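BH0493 protein (Bacillus halodurans C-125, PDB 2QEE) probably acts as a zinc-dependent enzyme of the amidohydrolase superfamily, binding its metal at the mouth of a distorted barrel. Local coordinates at residues C[30-35]-C[142-147]; C[128-133]-C[359-364]; C[156-161]-C[211-216]. One frame throughout, in Å; residues are numbered along the deposited sequence. Where two conformers were deposited one is given.

Interaction 1: C[30-35]-C[142-147]; sequences HLFSPN and VVMTND. With ZN (zinc ion), chain T.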
loop_
_atom_site.group_PDB
_atom_site.type_symbol
_atom_site.label_atom_id
_atom_site.label_comp_id
_atom_site.label_asym_id
_atom_site.label_seq_id
_atom_site.Cartn_x
_atom_site.Cartn_y
_atom_site.Cartn_z
ATOM N N HIS C 30 -27.822 -1.997 -0.789
ATOM C CA HIS C 30 -28.679 -2.502 -1.880
ATOM C C HIS C 30 -29.890 -3.167 -1.249
ATOM O O HIS C 30 -30.357 -4.177 -1.734
ATOM C CB HIS C 30 -27.871 -3.482 -2.699
ATOM C CG HIS C 30 -26.884 -2.787 -3.560
ATOM N ND1 HIS C 30 -27.214 -2.255 -4.786
ATOM C CD2 HIS C 30 -25.606 -2.425 -3.317
ATOM C CE1 HIS C 30 -26.162 -1.632 -5.287
ATOM N NE2 HIS C 30 -25.180 -1.712 -4.409
ATOM N N LEU C 31 -30.324 -2.657 -0.098
ATOM C CA LEU C 31 -31.509 -3.203 0.560
ATOM C C LEU C 31 -32.748 -2.332 0.175
ATOM O O LEU C 31 -32.607 -1.222 -0.302
ATOM C CB LEU C 31 -31.348 -3.168 2.085
ATOM C CG LEU C 31 -30.125 -3.985 2.539
ATOM C CD1 LEU C 31 -30.027 -3.817 4.079
ATOM C CD2 LEU C 31 -30.320 -5.428 2.188
ATOM N N PHE C 32 -33.957 -2.868 0.410
ATOM C CA PHE C 32 -35.166 -2.050 0.159
ATOM C C PHE C 32 -36.159 -2.118 1.335
ATOM O O PHE C 32 -36.164 -3.097 2.059
ATOM C CB PHE C 32 -35.896 -2.570 -1.108
ATOM C CG PHE C 32 -35.070 -2.468 -2.363
ATOM C CD1 PHE C 32 -35.070 -1.307 -3.122
ATOM C CD2 PHE C 32 -34.266 -3.550 -2.765
ATOM C CE1 PHE C 32 -34.279 -1.199 -4.304
ATOM C CE2 PHE C 32 -33.448 -3.452 -3.946
ATOM C CZ PHE C 32 -33.457 -2.281 -4.701
ATOM N N SER C 33 -36.973 -1.077 1.504
ATOM C CA SER C 33 -38.060 -1.097 2.490
ATOM C C SER C 33 -38.860 -2.355 2.178
ATOM O O SER C 33 -39.074 -2.662 1.018
ATOM C CB SER C 33 -38.966 0.119 2.280
ATOM O OG SER C 33 -39.868 0.316 3.353
ATOM N N PRO C 34 -39.254 -3.098 3.212
ATOM C CA PRO C 34 -39.879 -4.391 3.064
ATOM C C PRO C 34 -41.202 -4.294 2.299
ATOM O O PRO C 34 -41.557 -5.261 1.665
ATOM C CB PRO C 34 -40.068 -4.880 4.515
ATOM C CG PRO C 34 -39.966 -3.664 5.365
ATOM C CD PRO C 34 -39.055 -2.722 4.631
ATOM N N ASN C 35 -41.867 -3.137 2.337
ATOM C CA ASN C 35 -43.091 -2.930 1.521
ATOM C C ASN C 35 -42.834 -2.959 0.014
ATOM O O ASN C 35 -43.767 -3.152 -0.783
ATOM C CB ASN C 35 -43.887 -1.671 1.940
ATOM C CG ASN C 35 -43.174 -0.387 1.631
ATOM O OD1 ASN C 35 -41.958 -0.318 1.763
ATOM N ND2 ASN C 35 -43.922 0.658 1.244
ATOM N N VAL C 142 -31.283 3.298 6.760
ATOM C CA VAL C 142 -30.680 2.578 5.646
ATOM C C VAL C 142 -30.876 3.420 4.391
ATOM O O VAL C 142 -32.028 3.842 4.082
ATOM C CB VAL C 142 -31.376 1.173 5.479
ATOM C CG1 VAL C 142 -31.051 0.531 4.122
ATOM C CG2 VAL C 142 -30.946 0.231 6.613
ATOM N N VAL C 143 -29.784 3.706 3.669
ATOM C CA VAL C 143 -29.928 4.344 2.357
ATOM C C VAL C 143 -29.951 3.247 1.320
ATOM O O VAL C 143 -29.034 2.379 1.240
ATOM C CB VAL C 143 -28.867 5.396 2.067
ATOM C CG1 VAL C 143 -29.085 5.996 0.690
ATOM C CG2 VAL C 143 -28.897 6.539 3.139
ATOM N N MET C 144 -30.991 3.300 0.476
ATOM C CA MET C 144 -31.166 2.306 -0.574
ATOM C C MET C 144 -30.376 2.691 -1.814
ATOM O O MET C 144 -29.838 3.826 -1.917
ATOM C CB MET C 144 -32.701 2.263 -0.930
ATOM C CG MET C 144 -33.570 1.851 0.285
ATOM S SD MET C 144 -35.347 1.707 -0.295
ATOM C CE MET C 144 -35.706 3.427 -0.467
ATOM N N THR C 145 -30.387 1.793 -2.812
ATOM C CA THR C 145 -29.956 2.112 -4.175
ATOM C C THR C 145 -31.197 1.930 -5.110
ATOM O O THR C 145 -31.665 0.809 -5.264
ATOM C CB THR C 145 -28.853 1.139 -4.608
ATOM O OG1 THR C 145 -27.672 1.439 -3.825
ATOM C CG2 THR C 145 -28.527 1.344 -6.071
ATOM N N ASN C 146 -31.714 3.054 -5.597
ATOM C CA ASN C 146 -33.001 3.062 -6.317
ATOM C C ASN C 146 -32.787 3.375 -7.787
ATOM O O ASN C 146 -32.382 4.488 -8.171
ATOM C CB ASN C 146 -33.921 4.068 -5.627
ATOM C CG ASN C 146 -34.114 3.726 -4.158
ATOM O OD1 ASN C 146 -33.605 4.428 -3.302
ATOM N ND2 ASN C 146 -34.781 2.601 -3.866
ATOM N N ASP C 147 -33.093 2.365 -8.598
ATOM C CA ASP C 147 -32.778 2.387 -10.018
ATOM C C ASP C 147 -34.067 2.458 -10.851
ATOM O O ASP C 147 -34.762 1.448 -10.983
ATOM C CB ASP C 147 -32.018 1.134 -10.404
ATOM C CG ASP C 147 -31.526 1.182 -11.840
ATOM O OD1 ASP C 147 -31.914 2.097 -12.587
ATOM O OD2 ASP C 147 -30.697 0.333 -12.200
HETATM ZN ZN ZN T . -23.182 -0.824 -3.812
HETATM O O HOH W 1 -31.375 -0.827 -2.748
HETATM O O HOH W 2 -21.907 -0.814 -5.082
#

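Interaction 2: C[128-133]-C[359-364]; sequences EQVDTV and RVLEQL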
loop_
_atom_site.group_PDB
_atom_site.type_symbol
_atom_site.label_atom_id
_atom_site.label_comp_id
_atom_site.label_asym_id
_atom_site.label_seq_id
_atom_site.Cartn_x
_atom_site.Cartn_y
_atom_site.Cartn_z
ATOM N N GLU C 128 -40.968 -8.500 9.926
ATOM C CA GLU C 128 -40.411 -9.000 11.207
ATOM C C GLU C 128 -38.886 -9.110 11.136
ATOM O O GLU C 128 -38.200 -8.751 12.104
ATOM C CB GLU C 128 -40.974 -10.369 11.547
ATOM C CG GLU C 128 -42.437 -10.299 11.949
ATOM C CD GLU C 128 -43.076 -11.657 12.144
ATOM O OE1 GLU C 128 -42.653 -12.671 11.529
ATOM O OE2 GLU C 128 -44.047 -11.697 12.937
ATOM N N GLN C 129 -38.377 -9.622 10.014
ATOM C CA GLN C 129 -36.920 -9.829 9.884
ATOM C C GLN C 129 -36.209 -8.498 9.842
ATOM O O GLN C 129 -35.105 -8.352 10.414
ATOM C CB GLN C 129 -36.536 -10.731 8.692
ATOM C CG GLN C 129 -35.016 -11.088 8.619
ATOM C CD GLN C 129 -34.511 -11.958 9.797
ATOM O OE1 GLN C 129 -35.160 -12.055 10.854
ATOM N NE2 GLN C 129 -33.326 -12.585 9.617
ATOM N N VAL C 130 -36.768 -7.550 9.120
ATOM C CA VAL C 130 -36.217 -6.172 9.133
ATOM C C VAL C 130 -36.155 -5.661 10.585
ATOM O O VAL C 130 -35.125 -5.143 11.026
ATOM C CB VAL C 130 -37.003 -5.208 8.176
ATOM C CG1 VAL C 130 -36.598 -3.792 8.390
ATOM C CG2 VAL C 130 -36.747 -5.593 6.726
ATOM N N ASP C 131 -37.247 -5.780 11.333
ATOM C CA ASP C 131 -37.220 -5.350 12.739
ATOM C C ASP C 131 -36.093 -6.014 13.527
ATOM O O ASP C 131 -35.354 -5.341 14.224
ATOM C CB ASP C 131 -38.578 -5.629 13.400
ATOM C CG ASP C 131 -39.633 -4.641 12.980
ATOM O OD1 ASP C 131 -39.317 -3.624 12.333
ATOM O OD2 ASP C 131 -40.818 -4.870 13.334
ATOM N N THR C 132 -36.004 -7.335 13.446
ATOM C CA THR C 132 -34.968 -8.078 14.129
ATOM C C THR C 132 -33.572 -7.592 13.713
ATOM O O THR C 132 -32.729 -7.286 14.571
ATOM C CB THR C 132 -35.083 -9.572 13.833
ATOM O OG1 THR C 132 -36.387 -10.034 14.260
ATOM C CG2 THR C 132 -34.022 -10.329 14.605
ATOM N N VAL C 133 -33.336 -7.544 12.397
ATOM C CA VAL C 133 -31.981 -7.273 11.900
ATOM C C VAL C 133 -31.533 -5.854 12.215
ATOM O O VAL C 133 -30.390 -5.669 12.652
ATOM C CB VAL C 133 -31.835 -7.623 10.374
ATOM C CG1 VAL C 133 -30.513 -7.031 9.775
ATOM C CG2 VAL C 133 -31.858 -9.078 10.226
ATOM N N ARG C 359 -26.356 -6.406 0.256
ATOM C CA ARG C 359 -27.351 -6.909 -0.723
ATOM C C ARG C 359 -28.397 -7.816 -0.119
ATOM O O ARG C 359 -29.490 -7.985 -0.696
ATOM C CB ARG C 359 -26.641 -7.656 -1.852
ATOM C CG ARG C 359 -25.851 -6.708 -2.736
ATOM C CD ARG C 359 -25.254 -7.458 -3.917
ATOM N NE ARG C 359 -24.791 -6.476 -4.892
ATOM C CZ ARG C 359 -25.510 -6.069 -5.932
ATOM N NH1 ARG C 359 -26.718 -6.594 -6.149
ATOM N NH2 ARG C 359 -25.018 -5.148 -6.756
ATOM N N VAL C 360 -28.067 -8.421 1.010
ATOM C CA VAL C 360 -28.951 -9.361 1.698
ATOM C C VAL C 360 -29.129 -8.779 3.090
ATOM O O VAL C 360 -28.136 -8.417 3.754
ATOM C CB VAL C 360 -28.341 -10.758 1.777
ATOM C CG1 VAL C 360 -29.240 -11.698 2.602
ATOM C CG2 VAL C 360 -28.083 -11.330 0.343
ATOM N N LEU C 361 -30.387 -8.671 3.518
ATOM C CA LEU C 361 -30.730 -7.983 4.767
ATOM C C LEU C 361 -29.824 -8.336 5.945
ATOM O O LEU C 361 -29.276 -7.432 6.570
ATOM C CB LEU C 361 -32.172 -8.308 5.185
ATOM C CG LEU C 361 -32.679 -7.669 6.488
ATOM C CD1 LEU C 361 -32.615 -6.155 6.488
ATOM C CD2 LEU C 361 -34.122 -8.189 6.665
ATOM N N GLU C 362 -29.633 -9.629 6.213
ATOM C CA GLU C 362 -28.873 -10.056 7.423
ATOM C C GLU C 362 -27.414 -9.614 7.429
ATOM O O GLU C 362 -26.811 -9.565 8.519
ATOM C CB GLU C 362 -28.885 -11.558 7.620
ATOM C CG GLU C 362 -30.260 -12.126 7.997
ATOM C CD GLU C 362 -31.244 -12.223 6.820
ATOM O OE1 GLU C 362 -30.878 -11.995 5.650
ATOM O OE2 GLU C 362 -32.405 -12.574 7.096
ATOM N N GLN C 363 -26.884 -9.245 6.273
ATOM C CA GLN C 363 -25.499 -8.772 6.187
ATOM C C GLN C 363 -25.236 -7.490 7.001
ATOM O O GLN C 363 -24.089 -7.182 7.365
ATOM C CB GLN C 363 -25.117 -8.510 4.751
ATOM C CG GLN C 363 -25.071 -9.775 3.890
ATOM C CD GLN C 363 -24.858 -9.494 2.412
ATOM O OE1 GLN C 363 -25.166 -8.425 1.919
ATOM N NE2 GLN C 363 -24.332 -10.478 1.693
ATOM N N LEU C 364 -26.263 -6.708 7.284
ATOM C CA LEU C 364 -26.111 -5.569 8.206
ATOM C C LEU C 364 -25.492 -6.043 9.498
ATOM O O LEU C 364 -24.680 -5.292 10.083
ATOM C CB LEU C 364 -27.473 -4.927 8.516
ATOM C CG LEU C 364 -28.078 -4.240 7.329
ATOM C CD1 LEU C 364 -29.431 -3.668 7.800
ATOM C CD2 LEU C 364 -27.203 -3.084 6.891
#

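Interaction 3: C[156-161]-C[211-216]; sequences SWLEGK and TDWIER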
loop_
_atom_site.group_PDB
_atom_site.type_symbol
_atom_site.label_atom_id
_atom_site.label_comp_id
_atom_site.label_asym_id
_atom_site.label_seq_id
_atom_site.Cartn_x
_atom_site.Cartn_y
_atom_site.Cartn_z
ATOM N N SER C 156 -43.198 -0.126 -7.995
ATOM C CA SER C 156 -43.570 0.315 -6.657
ATOM C C SER C 156 -43.609 1.845 -6.594
ATOM O O SER C 156 -44.532 2.433 -6.015
ATOM C CB SER C 156 -42.608 -0.268 -5.613
ATOM O OG SER C 156 -42.612 -1.689 -5.644
ATOM N N TRP C 157 -42.608 2.497 -7.193
ATOM C CA TRP C 157 -42.544 3.936 -7.202
ATOM C C TRP C 157 -43.748 4.500 -7.933
ATOM O O TRP C 157 -44.403 5.412 -7.453
ATOM C CB TRP C 157 -41.276 4.424 -7.883
ATOM C CG TRP C 157 -40.049 4.161 -6.978
ATOM C CD1 TRP C 157 -39.049 3.243 -7.180
ATOM C CD2 TRP C 157 -39.753 4.816 -5.730
ATOM N NE1 TRP C 157 -38.124 3.298 -6.132
ATOM C CE2 TRP C 157 -38.533 4.260 -5.238
ATOM C CE3 TRP C 157 -40.379 5.831 -4.993
ATOM C CZ2 TRP C 157 -37.965 4.671 -4.006
ATOM C CZ3 TRP C 157 -39.807 6.246 -3.778
ATOM C CH2 TRP C 157 -38.594 5.659 -3.310
ATOM N N LEU C 158 -43.974 3.956 -9.116
ATOM C CA LEU C 158 -45.099 4.419 -9.944
ATOM C C LEU C 158 -46.441 4.100 -9.300
ATOM O O LEU C 158 -47.401 4.837 -9.526
ATOM C CB LEU C 158 -44.970 3.899 -11.381
ATOM C CG LEU C 158 -43.830 4.549 -12.217
ATOM C CD1 LEU C 158 -43.726 3.951 -13.612
ATOM C CD2 LEU C 158 -43.833 6.108 -12.304
ATOM N N GLU C 159 -46.511 3.032 -8.512
ATOM C CA GLU C 159 -47.717 2.699 -7.730
ATOM C C GLU C 159 -47.899 3.580 -6.515
ATOM O O GLU C 159 -48.894 3.421 -5.794
ATOM C CB GLU C 159 -47.733 1.241 -7.283
ATOM C CG GLU C 159 -47.927 0.253 -8.387
ATOM C CD GLU C 159 -47.879 -1.173 -7.901
ATOM O OE1 GLU C 159 -48.338 -2.069 -8.650
ATOM O OE2 GLU C 159 -47.378 -1.417 -6.773
ATOM N N GLY C 160 -46.973 4.516 -6.271
ATOM C CA GLY C 160 -47.149 5.448 -5.171
ATOM C C GLY C 160 -46.591 4.968 -3.835
ATOM O O GLY C 160 -46.712 5.685 -2.833
ATOM N N LYS C 161 -45.995 3.768 -3.816
ATOM C CA LYS C 161 -45.344 3.235 -2.622
ATOM C C LYS C 161 -44.267 4.199 -2.126
ATOM O O LYS C 161 -43.578 4.860 -2.909
ATOM C CB LYS C 161 -44.712 1.878 -2.867
ATOM C CG LYS C 161 -45.700 0.792 -3.043
ATOM C CD LYS C 161 -45.154 -0.489 -2.526
ATOM C CE LYS C 161 -46.164 -1.591 -2.769
ATOM N NZ LYS C 161 -45.472 -2.893 -2.927
ATOM N N THR C 211 -35.319 15.547 -12.650
ATOM C CA THR C 211 -36.155 16.307 -11.740
ATOM C C THR C 211 -37.398 15.493 -11.347
ATOM O O THR C 211 -37.867 15.551 -10.189
ATOM C CB THR C 211 -36.577 17.665 -12.386
ATOM O OG1 THR C 211 -35.394 18.444 -12.612
ATOM C CG2 THR C 211 -37.505 18.430 -11.437
ATOM N N ASP C 212 -37.949 14.734 -12.298
ATOM C CA ASP C 212 -39.151 13.939 -12.035
ATOM C C ASP C 212 -38.843 12.848 -11.044
ATOM O O ASP C 212 -39.657 12.524 -10.171
ATOM C CB ASP C 212 -39.703 13.259 -13.315
ATOM C CG ASP C 212 -40.464 14.231 -14.250
ATOM O OD1 ASP C 212 -40.726 15.388 -13.870
ATOM O OD2 ASP C 212 -40.777 13.819 -15.384
ATOM N N TRP C 213 -37.646 12.266 -11.139
ATOM C CA TRP C 213 -37.321 11.180 -10.202
ATOM C C TRP C 213 -36.900 11.722 -8.828
ATOM O O TRP C 213 -37.194 11.107 -7.822
ATOM C CB TRP C 213 -36.263 10.257 -10.806
ATOM C CG TRP C 213 -36.965 9.303 -11.697
ATOM C CD1 TRP C 213 -37.001 9.322 -13.069
ATOM C CD2 TRP C 213 -37.820 8.241 -11.277
ATOM N NE1 TRP C 213 -37.821 8.294 -13.520
ATOM C CE2 TRP C 213 -38.330 7.623 -12.432
ATOM C CE3 TRP C 213 -38.206 7.749 -10.025
ATOM C CZ2 TRP C 213 -39.188 6.517 -12.366
ATOM C CZ3 TRP C 213 -39.049 6.650 -9.957
ATOM C CH2 TRP C 213 -39.533 6.044 -11.123
ATOM N N ILE C 214 -36.284 12.882 -8.816
ATOM C CA ILE C 214 -35.973 13.589 -7.572
ATOM C C ILE C 214 -37.264 13.874 -6.829
ATOM O O ILE C 214 -37.368 13.579 -5.659
ATOM C CB ILE C 214 -35.184 14.875 -7.822
ATOM C CG1 ILE C 214 -33.711 14.541 -8.212
ATOM C CG2 ILE C 214 -35.209 15.782 -6.528
ATOM C CD1 ILE C 214 -32.957 15.687 -8.768
ATOM N N GLU C 215 -38.262 14.406 -7.527
ATOM C CA GLU C 215 -39.546 14.737 -6.919
ATOM C C GLU C 215 -40.200 13.482 -6.348
ATOM O O GLU C 215 -40.686 13.459 -5.223
ATOM C CB GLU C 215 -40.440 15.368 -7.989
ATOM C CG GLU C 215 -41.902 15.497 -7.623
ATOM C CD GLU C 215 -42.680 16.256 -8.677
ATOM O OE1 GLU C 215 -42.218 16.337 -9.847
ATOM O OE2 GLU C 215 -43.760 16.791 -8.324
ATOM N N ARG C 216 -40.197 12.427 -7.137
ATOM C CA ARG C 216 -40.780 11.173 -6.742
ATOM C C ARG C 216 -40.097 10.480 -5.525
ATOM O O ARG C 216 -40.774 9.968 -4.606
ATOM C CB ARG C 216 -40.783 10.235 -7.939
ATOM C CG ARG C 216 -41.669 9.039 -7.783
ATOM C CD ARG C 216 -41.892 8.349 -9.160
ATOM N NE ARG C 216 -42.717 9.117 -10.124
ATOM C CZ ARG C 216 -42.296 9.556 -11.312
ATOM N NH1 ARG C 216 -41.063 9.324 -11.731
ATOM N NH2 ARG C 216 -43.120 10.225 -12.101
#

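Interaction 1: C[30-35]-C[142-147]
H30 and T145 meet beside the metal. The H30 imidazole gives NE2 to the zinc ion at 2.3 Å, and T145 OG1 sits 3.7 Å above the plane of the same ring, toward its rim. That hydroxyl is no partner for the imidazole: it bonds to the backbone oxygen of T29, leaving T145 to lie against the ring with CB, OG1 and CG2. H28, D357 and a water complete the zinc shell.

Polar bridging comes next. A water donates to L31 O at 2.8 Å and accepts from T145 N at 2.8 Å, tying two backbones that run at a steep angle to each other. The same water lies over one face of the F32 ring, toward the rim.

M144 supplies the sulfur contacts. Its chain is extended at chi2 (-176°), which carries SD out to the backbone of the other segment, where S33 N makes a weak hydrogen bond to SD of 3.7 Å, bent to 155°. SD also stands obliquely to F32, 5.3 Å from the ring centroid, a Met-aromatic contact. Further along the F32 rim, CE1 comes to 3.4 Å from T145 O, while N146 ND2 lies at the ring edge with the amide turned 65° from the ring; N146 OD1 is taken by A170 N. Aliphatic packing adds L31 CB on V142 CG1 at 4.2 Å.

Loop 30-35 follows strand 24-26, the parallel neighbour of strand 139-143, and lies against the latter's continuation. On the other flank strand 167-168 bonds to V142 and sends F167 against V142 and M144, while L134 of helix 126-136 meets V142 and W157 of helix 151-158 meets N146.

Interaction 2: C[128-133]-C[359-364]
L361 pushes its isobutyl group onto the side of helix 126-136, overlapping Q129, V130 and V133 at once. CD2 does most of the touching: L361 CD2 lies 3.6 Å from Q129 CG and also meets V130 CG2 at 3.7 Å, where the valine and leucine side chains run nearly at right angles. V133 slides past the leucine in the opposite direction, with V133 CB 4.0 Å from L361 CG. V133 CG1 lies 3.5 Å from L361 O and against L364 CB at 3.9 Å, while CG2 leans on the aliphatic part of E362. V133 thus touches L361, E362 and L364, while Q363 turns away.

Beside this apolar patch runs one polar link. In Q129, CG stands opposite the main-chain N (chi1 -174°), and the chain then bends at chi2 (65°), which brings the amide round to E362. NE2 donates to E362 OE2 at 2.7 Å, a nearly straight bond of 162° made close to the amide plane and received on the anti lone pair of the carboxylate. The amide oxygen Q129 OE1 takes a hydrogen bond from K124 NZ, and the second carboxylate oxygen, E362 OE1, one from D43 N. The lysine at the amide oxygen would probably polarise Q129 and strengthen the donor. With both ends held, neither group is likely to turn over easily.

The receiving backbone is itself ordered, since V360 to Q363 form a type I turn and Q363 OE1 accepts from both R359 N and V360 N. The segment follows zinc ligand D357 and leads into helix 363-388, consistent with the (beta/alpha)8 barrels of the amidohydrolase superfamily, where a metal-binding aspartate ends the last strand.

Interaction 3: C[156-161]-C[211-216]
The W213 indole presents its edge to the face of W157 in an offset edge-to-face pair, the six-membered ring of W213 and the five-membered ring of W157 having centroids 5.9 Å apart and planes at 90°. W157 CB lies in the plane of W213 at that edge, 3.8 Å from W213 CZ3. Over one face of W213 comes R216, with NH1 3.2 Å above the ring plane and near its centre. The guanidinium is flanked in turn: D212 O stands over one of its faces, toward the rim, and L158 CD2 sits 3.8 Å above the opposite one, over its middle, while W213 CD2 lies at its edge.

R216 gets there by starting extended (chi1 -165°) and then bending at chi3 (-69°), which folds the head back along its own helix over the tryptophan one turn earlier. The bend leaves the aliphatic shank alongside W157, with R216 CD 4.2 Å from W157 CB. Backbone joins in too, since R216 O approaches W157 CZ3 at 3.9 Å. An alanine here would remove the group whose face meets L158 and whose NH1 lies over W213, and is likely to leave a gap beside W157 and the face of W213 without its cationic cover.

Helix 151-158 stops right at the contact. G160, with positive phi, closes a Schellman motif through G160 N to W157 O and K161 N to S156 O.

Helix 200-217 thus packs its last turns against the end of helix 151-158, away from the metal site. W157 also meets the F36 ring edge-to-face and touches N146, W213 also touches P148, and I214 on the same helix turns to helix 237-253.

Interaction 1 occupies the middle of this group, 12 Å from interaction 2 and 14 Å from interaction 3 between centres; interactions 2 and 3 are 25 Å apart and do not touch. L31 links the first two by packing on V360, L361 and L364, and H30 CB meets R359 CG. Toward interaction 3, N146 ND2 packs on W157 and K161 NZ probably bonds to N35 O. Helix 126-136, strand 139-143 and helix 151-158 follow one another, so one run of chain supplies one side of each contact. Segments of interactions 1 and 2 alternate, whereas interaction 3 is nested within the span of 2. Interactions 1 and 2 lie by zinc ligands H30 and D357; interaction 3 ties helix 151-158 to helix 200-217 away from the site.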